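Local atomic coordinates of ESAT-6/WXG100 secretion system protein (Streptococcus gallolyticus, PDB entry 7JQE), a protein that forms an extracellular fragment of EsaA, a membrane subunit of the type VIIb secretion system, and probably takes part in bacterial toxin export. Residues 419-431 / 435-449. Sequence-based numbering, arbitrary orientation.
Sequences ASAMIQTLYGEPG and LSQIDITNPSANSVA. With EDO (1,2-ethanediol), chain M; EDO (1,2-ethanediol), chain H.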
loop_
_atom_site.group_PDB
_atom_site.type_symbol
_atom_site.label_atom_id
_atom_site.label_comp_id
_atom_site.label_asym_id
_atom_site.label_seq_id
_atom_site.Cartn_x
_atom_site.Cartn_y
_atom_site.Cartn_z
ATOM N N ALA A 419 -5.377 3.495 -1.015
ATOM C CA ALA A 419 -5.054 3.571 -2.436
ATOM C C ALA A 419 -3.720 4.269 -2.671
ATOM O O ALA A 419 -2.929 3.842 -3.521
ATOM C CB ALA A 419 -6.170 4.288 -3.189
ATOM N N SER A 420 -3.449 5.349 -1.936
ATOM C CA SER A 420 -2.179 6.045 -2.113
ATOM C C SER A 420 -1.004 5.145 -1.758
ATOM O O SER A 420 0.039 5.186 -2.419
ATOM C CB SER A 420 -2.143 7.312 -1.266
ATOM O OG SER A 420 -0.982 8.069 -1.546
ATOM N N ALA A 421 -1.149 4.332 -0.708
ATOM C CA ALA A 421 -0.062 3.442 -0.312
ATOM C C ALA A 421 0.154 2.345 -1.346
ATOM O O ALA A 421 1.297 1.968 -1.627
ATOM C CB ALA A 421 -0.346 2.838 1.060
HETATM N N MSE A 422 -0.926 1.823 -1.922
HETATM C CA MSE A 422 -0.820 0.838 -2.987
HETATM C C MSE A 422 -0.056 1.432 -4.159
HETATM O O MSE A 422 0.922 0.855 -4.634
HETATM C CB MSE A 422 -2.201 0.374 -3.437
HETATM C CG MSE A 422 -2.935 -0.475 -2.417
HETATM SE SE MSE A 422 -4.752 -0.900 -2.998
HETATM C CE MSE A 422 -5.191 -2.233 -1.642
ATOM N N ILE A 423 -0.501 2.604 -4.615
ATOM C CA ILE A 423 0.179 3.274 -5.720
ATOM C C ILE A 423 1.647 3.500 -5.379
ATOM O O ILE A 423 2.541 3.222 -6.186
ATOM C CB ILE A 423 -0.530 4.593 -6.065
ATOM C CG1 ILE A 423 -1.978 4.317 -6.476
ATOM C CG2 ILE A 423 0.215 5.317 -7.169
ATOM C CD1 ILE A 423 -2.822 5.579 -6.675
ATOM N N GLN A 424 1.916 4.006 -4.174
ATOM C CA GLN A 424 3.294 4.262 -3.763
ATOM C C GLN A 424 4.153 3.002 -3.851
ATOM O O GLN A 424 5.317 3.063 -4.264
ATOM C CB GLN A 424 3.309 4.813 -2.338
ATOM C CG GLN A 424 4.691 4.984 -1.750
ATOM C CD GLN A 424 4.652 5.438 -0.303
ATOM O OE1 GLN A 424 3.616 5.356 0.357
ATOM N NE2 GLN A 424 5.783 5.918 0.198
ATOM N N THR A 425 3.597 1.853 -3.460
ATOM C CA THR A 425 4.377 0.626 -3.357
ATOM C C THR A 425 4.632 -0.010 -4.717
ATOM O O THR A 425 5.617 -0.738 -4.883
ATOM C CB THR A 425 3.659 -0.374 -2.450
ATOM O OG1 THR A 425 3.374 0.243 -1.189
ATOM C CG2 THR A 425 4.519 -1.606 -2.223
ATOM N N LEU A 426 3.760 0.243 -5.690
ATOM C CA LEU A 426 3.898 -0.333 -7.020
ATOM C C LEU A 426 4.727 0.539 -7.954
ATOM O O LEU A 426 5.470 0.012 -8.787
ATOM C CB LEU A 426 2.516 -0.574 -7.634
ATOM C CG LEU A 426 1.663 -1.653 -6.960
ATOM C CD1 LEU A 426 0.265 -1.706 -7.563
ATOM C CD2 LEU A 426 2.340 -3.014 -7.055
ATOM N N TYR A 427 4.625 1.865 -7.841
ATOM C CA TYR A 427 5.265 2.752 -8.802
ATOM C C TYR A 427 6.418 3.564 -8.235
ATOM O O TYR A 427 7.087 4.271 -8.998
ATOM C CB TYR A 427 4.223 3.696 -9.416
ATOM C CG TYR A 427 3.235 2.951 -10.277
ATOM C CD1 TYR A 427 2.084 2.407 -9.727
ATOM C CD2 TYR A 427 3.472 2.755 -11.634
ATOM C CE1 TYR A 427 1.179 1.712 -10.504
ATOM C CE2 TYR A 427 2.573 2.058 -12.422
ATOM C CZ TYR A 427 1.430 1.537 -11.851
ATOM O OH TYR A 427 0.530 0.842 -12.624
ATOM N N GLY A 428 6.685 3.476 -6.938
ATOM C CA GLY A 428 7.818 4.162 -6.359
ATOM C C GLY A 428 9.089 3.330 -6.379
ATOM O O GLY A 428 9.068 2.104 -6.233
ATOM N N GLU A 429 10.208 4.012 -6.572
ATOM C CA GLU A 429 11.483 3.386 -6.277
ATOM C C GLU A 429 11.422 2.800 -4.870
ATOM O O GLU A 429 10.774 3.378 -3.990
ATOM C CB GLU A 429 12.619 4.409 -6.386
ATOM C CG GLU A 429 12.986 4.769 -7.821
ATOM C CD GLU A 429 13.754 3.658 -8.502
ATOM O OE1 GLU A 429 14.804 3.243 -7.961
ATOM O OE2 GLU A 429 13.304 3.194 -9.571
ATOM N N PRO A 430 12.049 1.658 -4.622
ATOM C CA PRO A 430 11.911 1.024 -3.308
ATOM C C PRO A 430 12.241 1.997 -2.187
ATOM O O PRO A 430 13.317 2.596 -2.159
ATOM C CB PRO A 430 12.913 -0.133 -3.370
ATOM C CG PRO A 430 13.048 -0.429 -4.834
ATOM C CD PRO A 430 12.933 0.898 -5.519
ATOM N N GLY A 431 11.295 2.165 -1.262
ATOM C CA GLY A 431 11.511 3.023 -0.110
ATOM C C GLY A 431 11.302 4.500 -0.352
ATOM O O GLY A 431 11.733 5.317 0.468
ATOM N N LEU A 435 6.260 11.520 -2.426
ATOM C CA LEU A 435 5.276 11.067 -3.402
ATOM C C LEU A 435 5.292 11.900 -4.677
ATOM O O LEU A 435 4.901 11.399 -5.737
ATOM C CB LEU A 435 3.879 11.081 -2.774
ATOM C CG LEU A 435 3.730 10.226 -1.509
ATOM C CD1 LEU A 435 2.268 10.144 -1.084
ATOM C CD2 LEU A 435 4.309 8.839 -1.743
ATOM N N SER A 436 5.749 13.153 -4.612
ATOM C CA SER A 436 5.773 13.973 -5.819
ATOM C C SER A 436 6.722 13.419 -6.876
ATOM O O SER A 436 6.556 13.729 -8.062
ATOM C CB SER A 436 6.155 15.415 -5.475
ATOM O OG SER A 436 7.318 15.464 -4.670
ATOM N N GLN A 437 7.701 12.605 -6.480
ATOM C CA GLN A 437 8.702 12.087 -7.403
ATOM C C GLN A 437 8.264 10.819 -8.119
ATOM O O GLN A 437 8.975 10.361 -9.017
ATOM C CB GLN A 437 10.013 11.805 -6.656
ATOM C CG GLN A 437 10.612 13.027 -5.990
ATOM C CD GLN A 437 10.847 14.151 -6.977
ATOM O OE1 GLN A 437 11.727 14.066 -7.834
ATOM N NE2 GLN A 437 10.050 15.208 -6.870
ATOM N N ILE A 438 7.123 10.244 -7.751
ATOM C CA ILE A 438 6.698 8.962 -8.299
ATOM C C ILE A 438 6.038 9.191 -9.654
ATOM O O ILE A 438 5.085 9.967 -9.769
ATOM C CB ILE A 438 5.750 8.239 -7.332
ATOM C CG1 ILE A 438 6.464 8.002 -5.995
ATOM C CG2 ILE A 438 5.259 6.932 -7.937
ATOM C CD1 ILE A 438 5.681 7.170 -5.016
ATOM N N ASP A 439 6.545 8.514 -10.681
ATOM C CA ASP A 439 6.032 8.631 -12.041
ATOM C C ASP A 439 5.221 7.385 -12.376
ATOM O O ASP A 439 5.653 6.265 -12.092
ATOM C CB ASP A 439 7.184 8.811 -13.033
ATOM C CG ASP A 439 6.708 9.198 -14.423
ATOM O OD1 ASP A 439 5.728 8.597 -14.917
ATOM O OD2 ASP A 439 7.319 10.106 -15.028
ATOM N N ILE A 440 4.048 7.579 -12.973
ATOM C CA ILE A 440 3.126 6.483 -13.259
ATOM C C ILE A 440 3.231 6.019 -14.708
ATOM O O ILE A 440 3.404 4.829 -14.972
ATOM C CB ILE A 440 1.680 6.892 -12.908
ATOM C CG1 ILE A 440 1.605 7.421 -11.473
ATOM C CG2 ILE A 440 0.744 5.708 -13.080
ATOM C CD1 ILE A 440 1.976 6.407 -10.429
ATOM N N THR A 441 3.125 6.946 -15.666
ATOM C CA THR A 441 3.111 6.553 -17.073
ATOM C C THR A 441 4.406 5.856 -17.472
ATOM O O THR A 441 4.390 4.920 -18.279
ATOM C CB THR A 441 2.867 7.773 -17.965
ATOM O OG1 THR A 441 3.775 8.822 -17.607
ATOM C CG2 THR A 441 1.438 8.268 -17.816
ATOM N N ASN A 442 5.539 6.299 -16.917
ATOM C CA ASN A 442 6.856 5.728 -17.195
ATOM C C ASN A 442 7.477 5.278 -15.877
ATOM O O ASN A 442 8.295 6.000 -15.283
ATOM C CB ASN A 442 7.749 6.732 -17.918
ATOM C CG ASN A 442 7.232 7.071 -19.304
ATOM O OD1 ASN A 442 6.959 8.231 -19.611
ATOM N ND2 ASN A 442 7.088 6.054 -20.149
ATOM N N PRO A 443 7.119 4.088 -15.393
ATOM C CA PRO A 443 7.639 3.619 -14.101
ATOM C C PRO A 443 9.161 3.646 -14.059
ATOM O O PRO A 443 9.834 3.499 -15.082
ATOM C CB PRO A 443 7.107 2.182 -14.004
ATOM C CG PRO A 443 5.922 2.146 -14.920
ATOM C CD PRO A 443 6.236 3.099 -16.036
ATOM N N SER A 444 9.700 3.823 -12.855
ATOM C CA SER A 444 11.143 3.841 -12.671
ATOM C C SER A 444 11.705 2.418 -12.676
ATOM O O SER A 444 10.995 1.436 -12.435
ATOM C CB SER A 444 11.511 4.552 -11.371
ATOM O OG SER A 444 11.012 3.842 -10.255
ATOM N N ALA A 445 13.015 2.325 -12.933
ATOM C CA ALA A 445 13.635 1.036 -13.243
ATOM C C ALA A 445 13.406 0.006 -12.141
ATOM O O ALA A 445 13.137 -1.166 -12.430
ATOM C CB ALA A 445 15.130 1.221 -13.490
ATOM N N ASN A 446 13.512 0.417 -10.877
ATOM C CA ASN A 446 13.407 -0.506 -9.751
ATOM C C ASN A 446 11.995 -0.616 -9.185
ATOM O O ASN A 446 11.786 -1.358 -8.218
ATOM C CB ASN A 446 14.379 -0.089 -8.646
ATOM C CG ASN A 446 15.809 0.009 -9.145
ATOM O OD1 ASN A 446 16.518 -0.995 -9.233
ATOM N ND2 ASN A 446 16.234 1.219 -9.493
ATOM N N SER A 447 11.026 0.082 -9.768
ATOM C CA SER A 447 9.663 0.014 -9.269
ATOM C C SER A 447 9.117 -1.400 -9.404
ATOM O O SER A 447 9.518 -2.164 -10.282
ATOM C CB SER A 447 8.772 0.984 -10.038
ATOM O OG SER A 447 8.469 0.468 -11.322
ATOM N N VAL A 448 8.175 -1.744 -8.525
ATOM C CA VAL A 448 7.506 -3.035 -8.650
ATOM C C VAL A 448 6.808 -3.147 -9.998
ATOM O O VAL A 448 6.777 -4.226 -10.602
ATOM C CB VAL A 448 6.525 -3.247 -7.483
ATOM C CG1 VAL A 448 5.667 -4.482 -7.726
ATOM C CG2 VAL A 448 7.297 -3.366 -6.163
ATOM N N ALA A 449 6.255 -2.040 -10.502
ATOM C CA ALA A 449 5.557 -2.094 -11.780
ATOM C C ALA A 449 6.482 -2.542 -12.897
ATOM O O ALA A 449 6.030 -3.146 -13.877
ATOM C CB ALA A 449 4.954 -0.734 -12.120
HETATM C C1 EDO M . 1.390 0.833 -15.626
HETATM O O1 EDO M . 1.839 -0.435 -15.128
HETATM C C2 EDO M . 2.592 1.715 -15.952
HETATM O O2 EDO M . 2.159 2.952 -16.532
HETATM C C1 EDO H . 7.423 1.830 -0.299
HETATM O O1 EDO H . 8.825 1.945 -0.043
HETATM C C2 EDO H . 7.081 2.663 -1.531
HETATM O O2 EDO H . 7.916 2.289 -2.635
#
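The C-terminal end of helix 396-427 is wrapped by the loop that follows it, and the last turn of the helix meets the start of the next short helix, 448-451. Tyr427 buries more surface in the contact than any other residue. With CG anti to the carbonyl carbon (chi1 -67°), its ring is carried out to the loop, between the methyl of Ala449 over one face and Ile440 CG2 over the other. The Ala449 contact is a CH-pi interaction, with CB 4.1 Å from the Tyr427 ring centroid. Near the ring plane, Pro443 CG approaches Tyr427 CD2 at the edge. Ile440 CD1 reaches back to Tyr427 CB at 3.7 Å and also touches Ile423 CG2, while Ile438 CG2 meets the same Tyr427 CB beside it.

The two helix ends are joined through the backbone: Ala449 N donates to Leu426 O at 2.8 Å. Beside this bond Leu426 CD2 touches Val448 CG1 at 3.7 Å. Past the helix, Glu429 bends at chi2 (-74°) and brings its carboxylate against the type I turn Ser444-Ser447. Asn446 ND2 donates to the syn lone pair of Glu429 OE1 at 2.9 Å, the amide and carboxylate planes standing 78° apart. About one turn back along helix 396-427 from Tyr427, the Leu435 side chain crosses the extended one of Gln424 at about a right angle, Leu435 CD2 touching Gln424 CD; the Gln424 amide nitrogen bonds to Gln432 O.

Helix 225-244 packs against Ser420 and Ile423, and helix 191-200 against Leu426. The second subunit adds its Tyr192 on Val448 and a hydrogen bond between its Tyr452 OH and Asn446 O, placing this helix end and loop at the dimer interface.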